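Local coordinates for kcn28 (Kitasatospora, PDB 6J31), which is of unassigned function here but has the two-domain GT-B fold of glycosyltransferase-like proteins related to the erythromycin biosynthesis protein CIII family, at residues R215-W221 with A291-Q295; T240-Y246 with L263-R267. All blocks are in the same frame, centred on the assembly; numbering follows the deposited sequence.

Contact 1: R215-W221 with A291-Q295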
ATOM      1  N   ARG A 215      10.120  -3.914  15.699  1.00125.56           N
ATOM      2  CA  ARG A 215      10.178  -2.483  15.436  1.00131.57           C
ATOM      3  C   ARG A 215      11.373  -2.121  14.560  1.00138.23           C
ATOM      4  O   ARG A 215      12.483  -2.628  14.743  1.00138.54           O
ATOM      5  CB  ARG A 215      10.234  -1.706  16.752  1.00130.90           C
ATOM      6  CG  ARG A 215      10.009  -0.217  16.565  1.00129.75           C
ATOM      7  CD  ARG A 215      10.201   0.571  17.847  1.00128.68           C
ATOM      8  NE  ARG A 215      10.483   1.973  17.556  1.00127.44           N
ATOM      9  CZ  ARG A 215      11.691   2.522  17.637  1.00126.65           C
ATOM     10  NH1 ARG A 215      11.861   3.804  17.345  1.00126.74           N
ATOM     11  NH2 ARG A 215      12.728   1.792  18.023  1.00126.24           N
ATOM     12  N   ALA A 216      11.126  -1.220  13.608  1.00143.86           N
ATOM     13  CA  ALA A 216      12.091  -0.813  12.595  1.00148.18           C
ATOM     14  C   ALA A 216      13.118   0.186  13.109  1.00151.07           C
ATOM     15  O   ALA A 216      14.042   0.528  12.360  1.00152.23           O
ATOM     16  CB  ALA A 216      11.367  -0.227  11.383  1.00148.62           C
ATOM     17  N   HIS A 217      12.960   0.674  14.341  1.00152.49           N
ATOM     18  CA  HIS A 217      13.867   1.643  14.947  1.00152.09           C
ATOM     19  C   HIS A 217      13.759   2.986  14.234  1.00145.54           C
ATOM     20  O   HIS A 217      12.731   3.662  14.352  1.00147.35           O
ATOM     21  CB  HIS A 217      15.298   1.108  14.925  1.00158.69           C
ATOM     22  CG  HIS A 217      15.454  -0.174  15.677  1.00163.73           C
ATOM     23  ND1 HIS A 217      15.406  -1.400  15.050  1.00164.79           N
ATOM     24  CD2 HIS A 217      15.599  -0.432  16.999  1.00165.41           C
ATOM     25  CE1 HIS A 217      15.543  -2.358  15.948  1.00165.13           C
ATOM     26  NE2 HIS A 217      15.661  -1.797  17.139  1.00165.29           N
ATOM     27  N   GLN A 218      14.818   3.401  13.531  1.00134.71           N
ATOM     28  CA  GLN A 218      14.868   4.646  12.764  1.00125.01           C
ATOM     29  C   GLN A 218      14.910   5.870  13.668  1.00117.37           C
ATOM     30  O   GLN A 218      14.689   6.995  13.200  1.00117.59           O
ATOM     31  CB  GLN A 218      13.699   4.770  11.776  1.00123.28           C
ATOM     32  CG  GLN A 218      13.648   3.658  10.738  1.00121.64           C
ATOM     33  CD  GLN A 218      12.529   3.843   9.726  1.00120.12           C
ATOM     34  OE1 GLN A 218      11.721   4.766   9.837  1.00119.67           O
ATOM     35  NE2 GLN A 218      12.473   2.956   8.739  1.00119.37           N
ATOM     36  N   GLY A 219      15.178   5.674  14.952  1.00110.13           N
ATOM     37  CA  GLY A 219      15.253   6.708  15.958  1.00104.03           C
ATOM     38  C   GLY A 219      14.013   6.732  16.838  1.00 98.69           C
ATOM     39  O   GLY A 219      12.942   6.239  16.476  1.00 97.33           O
ATOM     40  N   ASP A 220      14.164   7.326  18.018  1.00 94.89           N
ATOM     41  CA  ASP A 220      13.075   7.426  18.974  1.00 90.68           C
ATOM     42  C   ASP A 220      12.647   8.883  19.085  1.00 87.69           C
ATOM     43  O   ASP A 220      13.472   9.794  19.002  1.00 87.82           O
ATOM     44  CB  ASP A 220      13.510   6.883  20.336  1.00 90.01           C
ATOM     45  CG  ASP A 220      12.352   6.343  21.152  1.00 89.02           C
ATOM     46  OD1 ASP A 220      11.418   7.114  21.455  1.00 88.82           O
ATOM     47  OD2 ASP A 220      12.372   5.137  21.481  1.00 88.35           O
ATOM     48  N   TRP A 221      11.354   9.109  19.284  1.00 84.75           N
ATOM     49  CA  TRP A 221      10.818  10.457  19.412  1.00 82.84           C
ATOM     50  C   TRP A 221      10.090  10.592  20.740  1.00 85.79           C
ATOM     51  O   TRP A 221       9.162   9.828  21.021  1.00 85.35           O
ATOM     52  CB  TRP A 221       9.881  10.776  18.244  1.00 78.66           C
ATOM     53  CG  TRP A 221       9.494  12.216  18.147  1.00 74.37           C
ATOM     54  CD1 TRP A 221      10.149  13.195  17.452  1.00 72.46           C
ATOM     55  CD2 TRP A 221       8.373  12.849  18.770  1.00 71.80           C
ATOM     56  NE1 TRP A 221       9.497  14.397  17.601  1.00 70.89           N
ATOM     57  CE2 TRP A 221       8.405  14.210  18.407  1.00 70.80           C
ATOM     58  CE3 TRP A 221       7.343  12.396  19.601  1.00 70.97           C
ATOM     59  CZ2 TRP A 221       7.448  15.122  18.847  1.00 71.39           C
ATOM     60  CZ3 TRP A 221       6.394  13.301  20.033  1.00 71.17           C
ATOM     61  CH2 TRP A 221       6.451  14.649  19.656  1.00 71.72           C
ATOM     62  N   ALA A 291       7.498   6.060  15.302  1.00 55.49           N
ATOM     63  CA  ALA A 291       7.936   6.658  16.560  1.00 55.09           C
ATOM     64  C   ALA A 291       7.017   7.803  16.973  1.00 54.65           C
ATOM     65  O   ALA A 291       6.650   7.924  18.147  1.00 54.55           O
ATOM     66  CB  ALA A 291       9.381   7.138  16.443  1.00 54.54           C
ATOM     67  N   VAL A 292       6.667   8.678  16.028  1.00 53.72           N
ATOM     68  CA  VAL A 292       5.771   9.787  16.343  1.00 53.21           C
ATOM     69  C   VAL A 292       4.383   9.271  16.705  1.00 51.39           C
ATOM     70  O   VAL A 292       3.746   9.771  17.640  1.00 50.65           O
ATOM     71  CB  VAL A 292       5.718  10.782  15.170  1.00 53.32           C
ATOM     72  CG1 VAL A 292       4.716  11.893  15.454  1.00 54.58           C
ATOM     73  CG2 VAL A 292       7.093  11.362  14.913  1.00 53.16           C
ATOM     74  N   LEU A 293       3.891   8.266  15.973  1.00 50.43           N
ATOM     75  CA  LEU A 293       2.578   7.702  16.277  1.00 51.33           C
ATOM     76  C   LEU A 293       2.541   7.072  17.661  1.00 54.40           C
ATOM     77  O   LEU A 293       1.476   7.003  18.283  1.00 53.19           O
ATOM     78  CB  LEU A 293       2.182   6.676  15.218  1.00 48.68           C
ATOM     79  CG  LEU A 293       1.914   7.248  13.824  1.00 45.66           C
ATOM     80  CD1 LEU A 293       1.520   6.146  12.849  1.00 44.54           C
ATOM     81  CD2 LEU A 293       0.855   8.348  13.879  1.00 43.63           C
ATOM     82  N   GLU A 294       3.696   6.628  18.166  1.00 59.69           N
ATOM     83  CA  GLU A 294       3.756   6.069  19.512  1.00 65.77           C
ATOM     84  C   GLU A 294       3.310   7.080  20.557  1.00 65.16           C
ATOM     85  O   GLU A 294       2.769   6.698  21.600  1.00 65.71           O
ATOM     86  CB  GLU A 294       5.178   5.594  19.815  1.00 72.81           C
ATOM     87  CG  GLU A 294       5.285   4.140  20.239  1.00 79.13           C
ATOM     88  CD  GLU A 294       6.706   3.746  20.606  1.00 83.66           C
ATOM     89  OE1 GLU A 294       7.523   3.533  19.683  1.00 84.72           O
ATOM     90  OE2 GLU A 294       7.004   3.645  21.816  1.00 86.25           O
ATOM     91  N   GLN A 295       3.526   8.369  20.297  1.00 64.26           N
ATOM     92  CA  GLN A 295       3.178   9.431  21.229  1.00 63.73           C
ATOM     93  C   GLN A 295       2.053  10.310  20.698  1.00 60.13           C
ATOM     94  O   GLN A 295       1.740  11.338  21.307  1.00 60.32           O
ATOM     95  CB  GLN A 295       4.409  10.296  21.521  1.00 66.83           C
ATOM     96  CG  GLN A 295       5.692   9.516  21.791  1.00 69.52           C
ATOM     97  CD  GLN A 295       5.751   8.911  23.178  1.00 72.16           C
ATOM     98  OE1 GLN A 295       5.272   9.498  24.148  1.00 73.19           O
ATOM     99  NE2 GLN A 295       6.353   7.732  23.280  1.00 73.06           N
TER
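W221 lies against V292 and Q295 where the loop between strands 205-207 and 229-234 passes the short helix 289-294 in the C-terminal Rossmann-like domain of this GT-B fold. The tight end of the contact is built round the indole. CG2 of V292 sits over one face of the ring, a CH-pi contact 4.3 Å from the centroid of the five-membered ring and 16° off its normal. Q295 comes instead at the edge, near the ring plane, its CB 3.9 Å from CZ3 of W221. W221 has CG anti to its own backbone N (chi1 -169°), which carries the ring past A291 to the end of the helix. CG of Q295, beside its own backbone N, packs on the W221 carbonyl oxygen at 3.6 Å; the bend at chi2 turns the amide from there. The indole NE1 is hydrogen-bonded to E282 on the edge strand 281-284, which, together with V292, should limit rotation of the ring, while the side chain also rests on V230 of the central strand 229-234. The methyl of A291 meets CB of W221 at 4.1 Å and the carbonyl oxygen of G219.

Toward solvent the packing gives way to charge. R215 reaches out on an extended chain, and its guanidinium edge passes the A291 methyl. Its carboxylate partner, E294, crosses it at about a right angle, the two flat groups turned 78° apart. This salt bridge is long: NE of R215 stands 4.0 Å from OE1 of E294, an oxygen well out of the guanidinium plane at which no N-H points.

Contact 2: T240-Y246 with L263-R267; sequences TNQLPFY and LQIGR
The beta-alpha-beta unit of strand 229-234, helix 243-253 and strand 259-264 is packed here at one end, where the first turn of the helix faces the end of the second strand. Y246 is the main contributor from the helix side. Its ring lies over I265, whose CG2 makes a CH-pi contact 3.9 Å from the ring centroid and 21° off the normal, displaced toward the rim. Having CG anti to its own carbonyl carbon (chi1 -68°), Y246 turns the ring toward the strand. L263 approaches from an oblique direction, its CD1 3.5 Å from CD1 of Y246, and its other methyl, CD2, lies near the helix backbone at the Y246 carbonyl.

In the Rossmann-like topology of this domain such a crossover brings the helix over the parallel sheet. Backbone hydrogen bonds tie L263, and I265 just past the strand end, to strand 281-284, and both also touch V283 with their side chains. From there the chain runs on through G266, whose CA is 3.8 Å from CG2 of T240. The same methyl is met obliquely by NH1 of R267, on a chain bent at chi2 and chi3. T240 OG1 is modelled 2.6 Å from the I265 carbonyl oxygen as a hydrogen-bond donor, but the hydroxyl is too close to a neighbour, so this bond is doubtful.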
ATOM      1  N   THR A 240       2.960  15.263  -1.788  1.00140.22           N
ATOM      2  CA  THR A 240       2.593  16.093  -0.645  1.00133.95           C
ATOM      3  C   THR A 240       2.748  17.586  -0.945  1.00130.04           C
ATOM      4  O   THR A 240       3.328  18.323  -0.141  1.00129.12           O
ATOM      5  CB  THR A 240       3.419  15.710   0.586  1.00131.56           C
ATOM      6  OG1 THR A 240       3.660  16.879   1.377  1.00126.31           O
ATOM      7  CG2 THR A 240       4.743  15.079   0.175  1.00131.32           C
ATOM      8  N   ASN A 241       2.246  18.050  -2.086  1.00127.01           N
ATOM      9  CA  ASN A 241       2.491  19.420  -2.548  1.00123.54           C
ATOM     10  C   ASN A 241       1.340  20.356  -2.165  1.00119.62           C
ATOM     11  O   ASN A 241       0.742  21.037  -3.002  1.00120.95           O
ATOM     12  CB  ASN A 241       2.728  19.426  -4.059  1.00123.72           C
ATOM     13  CG  ASN A 241       1.699  18.597  -4.819  1.00123.46           C
ATOM     14  OD1 ASN A 241       2.059  17.740  -5.626  1.00122.75           O
ATOM     15  ND2 ASN A 241       0.420  18.837  -4.554  1.00123.68           N
ATOM     16  N   GLN A 242       1.037  20.395  -0.858  1.00114.08           N
ATOM     17  CA  GLN A 242      -0.020  21.250  -0.302  1.00109.33           C
ATOM     18  C   GLN A 242       0.521  22.134   0.821  1.00103.98           C
ATOM     19  O   GLN A 242       0.332  21.837   2.002  1.00104.12           O
ATOM     20  CB  GLN A 242      -1.194  20.397   0.187  1.00110.08           C
ATOM     21  CG  GLN A 242      -1.768  19.487  -0.867  1.00110.46           C
ATOM     22  CD  GLN A 242      -2.392  20.293  -1.988  1.00111.18           C
ATOM     23  OE1 GLN A 242      -2.984  21.348  -1.750  1.00111.23           O
ATOM     24  NE2 GLN A 242      -2.251  19.814  -3.217  1.00111.50           N
ATOM     25  N   LEU A 243       1.125  23.257   0.444  1.00 99.00           N
ATOM     26  CA  LEU A 243       1.558  24.268   1.402  1.00 94.46           C
ATOM     27  C   LEU A 243       0.361  25.031   1.967  1.00 89.69           C
ATOM     28  O   LEU A 243       0.368  25.362   3.159  1.00 89.97           O
ATOM     29  CB  LEU A 243       2.562  25.241   0.776  1.00 95.42           C
ATOM     30  CG  LEU A 243       3.340  26.132   1.758  1.00 96.72           C
ATOM     31  CD1 LEU A 243       3.903  25.332   2.928  1.00 96.87           C
ATOM     32  CD2 LEU A 243       4.450  26.898   1.049  1.00 97.31           C
ATOM     33  N   PRO A 244      -0.668  25.361   1.166  1.00 84.98           N
ATOM     34  CA  PRO A 244      -1.835  26.035   1.764  1.00 82.77           C
ATOM     35  C   PRO A 244      -2.492  25.223   2.866  1.00 80.74           C
ATOM     36  O   PRO A 244      -2.895  25.793   3.889  1.00 80.93           O
ATOM     37  CB  PRO A 244      -2.772  26.238   0.566  1.00 82.68           C
ATOM     38  CG  PRO A 244      -1.869  26.298  -0.597  1.00 83.16           C
ATOM     39  CD  PRO A 244      -0.772  25.327  -0.307  1.00 83.64           C
ATOM     40  N   PHE A 245      -2.608  23.903   2.690  1.00 78.95           N
ATOM     41  CA  PHE A 245      -3.141  23.069   3.764  1.00 77.97           C
ATOM     42  C   PHE A 245      -2.201  23.061   4.962  1.00 78.50           C
ATOM     43  O   PHE A 245      -2.653  23.083   6.113  1.00 78.00           O
ATOM     44  CB  PHE A 245      -3.398  21.647   3.265  1.00 76.88           C
ATOM     45  CG  PHE A 245      -3.878  20.708   4.339  1.00 76.20           C
ATOM     46  CD1 PHE A 245      -5.173  20.791   4.826  1.00 75.86           C
ATOM     47  CD2 PHE A 245      -3.035  19.742   4.860  1.00 76.19           C
ATOM     48  CE1 PHE A 245      -5.613  19.933   5.817  1.00 75.81           C
ATOM     49  CE2 PHE A 245      -3.472  18.878   5.847  1.00 76.42           C
ATOM     50  CZ  PHE A 245      -4.760  18.975   6.328  1.00 76.32           C
ATOM     51  N   TYR A 246      -0.888  23.018   4.710  1.00 80.27           N
ATOM     52  CA  TYR A 246       0.089  23.053   5.795  1.00 82.96           C
ATOM     53  C   TYR A 246      -0.049  24.337   6.601  1.00 80.16           C
ATOM     54  O   TYR A 246       0.103  24.335   7.829  1.00 80.00           O
ATOM     55  CB  TYR A 246       1.507  22.924   5.237  1.00 89.79           C
ATOM     56  CG  TYR A 246       1.811  21.566   4.650  1.00 97.12           C
ATOM     57  CD1 TYR A 246       1.195  20.425   5.144  1.00100.84           C
ATOM     58  CD2 TYR A 246       2.731  21.420   3.617  1.00100.85           C
ATOM     59  CE1 TYR A 246       1.470  19.181   4.618  1.00104.33           C
ATOM     60  CE2 TYR A 246       3.011  20.178   3.081  1.00104.32           C
ATOM     61  CZ  TYR A 246       2.379  19.062   3.588  1.00108.58           C
ATOM     62  OH  TYR A 246       2.651  17.820   3.068  1.00117.47           O
ATOM     63  N   LEU A 263       4.646  18.350  11.887  1.00 54.63           N
ATOM     64  CA  LEU A 263       4.176  18.563  10.525  1.00 57.10           C
ATOM     65  C   LEU A 263       5.231  18.028   9.565  1.00 58.79           C
ATOM     66  O   LEU A 263       6.310  18.613   9.429  1.00 59.16           O
ATOM     67  CB  LEU A 263       3.900  20.049  10.290  1.00 57.88           C
ATOM     68  CG  LEU A 263       3.418  20.490   8.909  1.00 57.70           C
ATOM     69  CD1 LEU A 263       2.388  19.524   8.361  1.00 56.98           C
ATOM     70  CD2 LEU A 263       2.843  21.899   8.979  1.00 57.39           C
ATOM     71  N   GLN A 264       4.907  16.934   8.881  1.00 59.66           N
ATOM     72  CA  GLN A 264       5.801  16.339   7.895  1.00 62.04           C
ATOM     73  C   GLN A 264       5.336  16.818   6.526  1.00 62.24           C
ATOM     74  O   GLN A 264       4.245  16.466   6.072  1.00 62.06           O
ATOM     75  CB  GLN A 264       5.800  14.816   7.999  1.00 65.18           C
ATOM     76  CG  GLN A 264       6.991  14.166   7.315  1.00 68.00           C
ATOM     77  CD  GLN A 264       6.604  13.036   6.390  1.00 69.60           C
ATOM     78  OE1 GLN A 264       7.127  11.925   6.504  1.00 70.80           O
ATOM     79  NE2 GLN A 264       5.693  13.310   5.463  1.00 69.50           N
ATOM     80  N   ILE A 265       6.179  17.619   5.874  1.00 63.74           N
ATOM     81  CA  ILE A 265       5.826  18.318   4.644  1.00 65.82           C
ATOM     82  C   ILE A 265       6.292  17.600   3.388  1.00 69.68           C
ATOM     83  O   ILE A 265       5.858  17.972   2.285  1.00 68.74           O
ATOM     84  CB  ILE A 265       6.389  19.753   4.662  1.00 64.55           C
ATOM     85  CG1 ILE A 265       7.877  19.700   4.990  1.00 63.20           C
ATOM     86  CG2 ILE A 265       5.641  20.595   5.677  1.00 64.51           C
ATOM     87  CD1 ILE A 265       8.506  21.026   5.103  1.00 63.07           C
ATOM     88  N   GLY A 266       7.208  16.647   3.506  1.00 75.62           N
ATOM     89  CA  GLY A 266       7.703  15.909   2.367  1.00 81.71           C
ATOM     90  C   GLY A 266       9.009  16.474   1.824  1.00 88.31           C
ATOM     91  O   GLY A 266       9.357  17.641   2.019  1.00 88.66           O
ATOM     92  N   ARG A 267       9.747  15.599   1.142  1.00 95.14           N
ATOM     93  CA  ARG A 267      11.034  15.894   0.528  1.00101.70           C
ATOM     94  C   ARG A 267      10.967  17.031  -0.494  1.00106.45           C
ATOM     95  O   ARG A 267      11.989  17.690  -0.721  1.00107.18           O
ATOM     96  CB  ARG A 267      11.568  14.620  -0.143  1.00102.56           C
ATOM     97  CG  ARG A 267      10.675  14.058  -1.239  1.00103.62           C
ATOM     98  CD  ARG A 267      10.674  12.542  -1.219  1.00104.72           C
ATOM     99  NE  ARG A 267       9.984  12.034  -0.036  1.00105.91           N
ATOM    100  CZ  ARG A 267       8.683  12.193   0.172  1.00106.24           C
ATOM    101  NH1 ARG A 267       7.961  12.851  -0.722  1.00106.44           N
ATOM    102  NH2 ARG A 267       8.107  11.711   1.265  1.00106.04           N
TER

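Overall arrangement
Both contacts belong to the C-terminal domain of the GT-B fold and lie on opposite faces of its six-stranded parallel sheet. Their centres are about 21 Å apart, and their nearest atoms about 7 Å, without touching. Along the chain, 215-221 comes first, then both segments of contact 2, then 291-295, so contact 1 spans contact 2. Strand 229-234 leads from the loop of contact 1 toward contact 2, and both contacts draw on strand 281-284. The two thus pack different layers of one domain: helix 243-253 in contact 2 as part of a crossover, helix 289-294 in contact 1 against the loop that leads into strand 229-234.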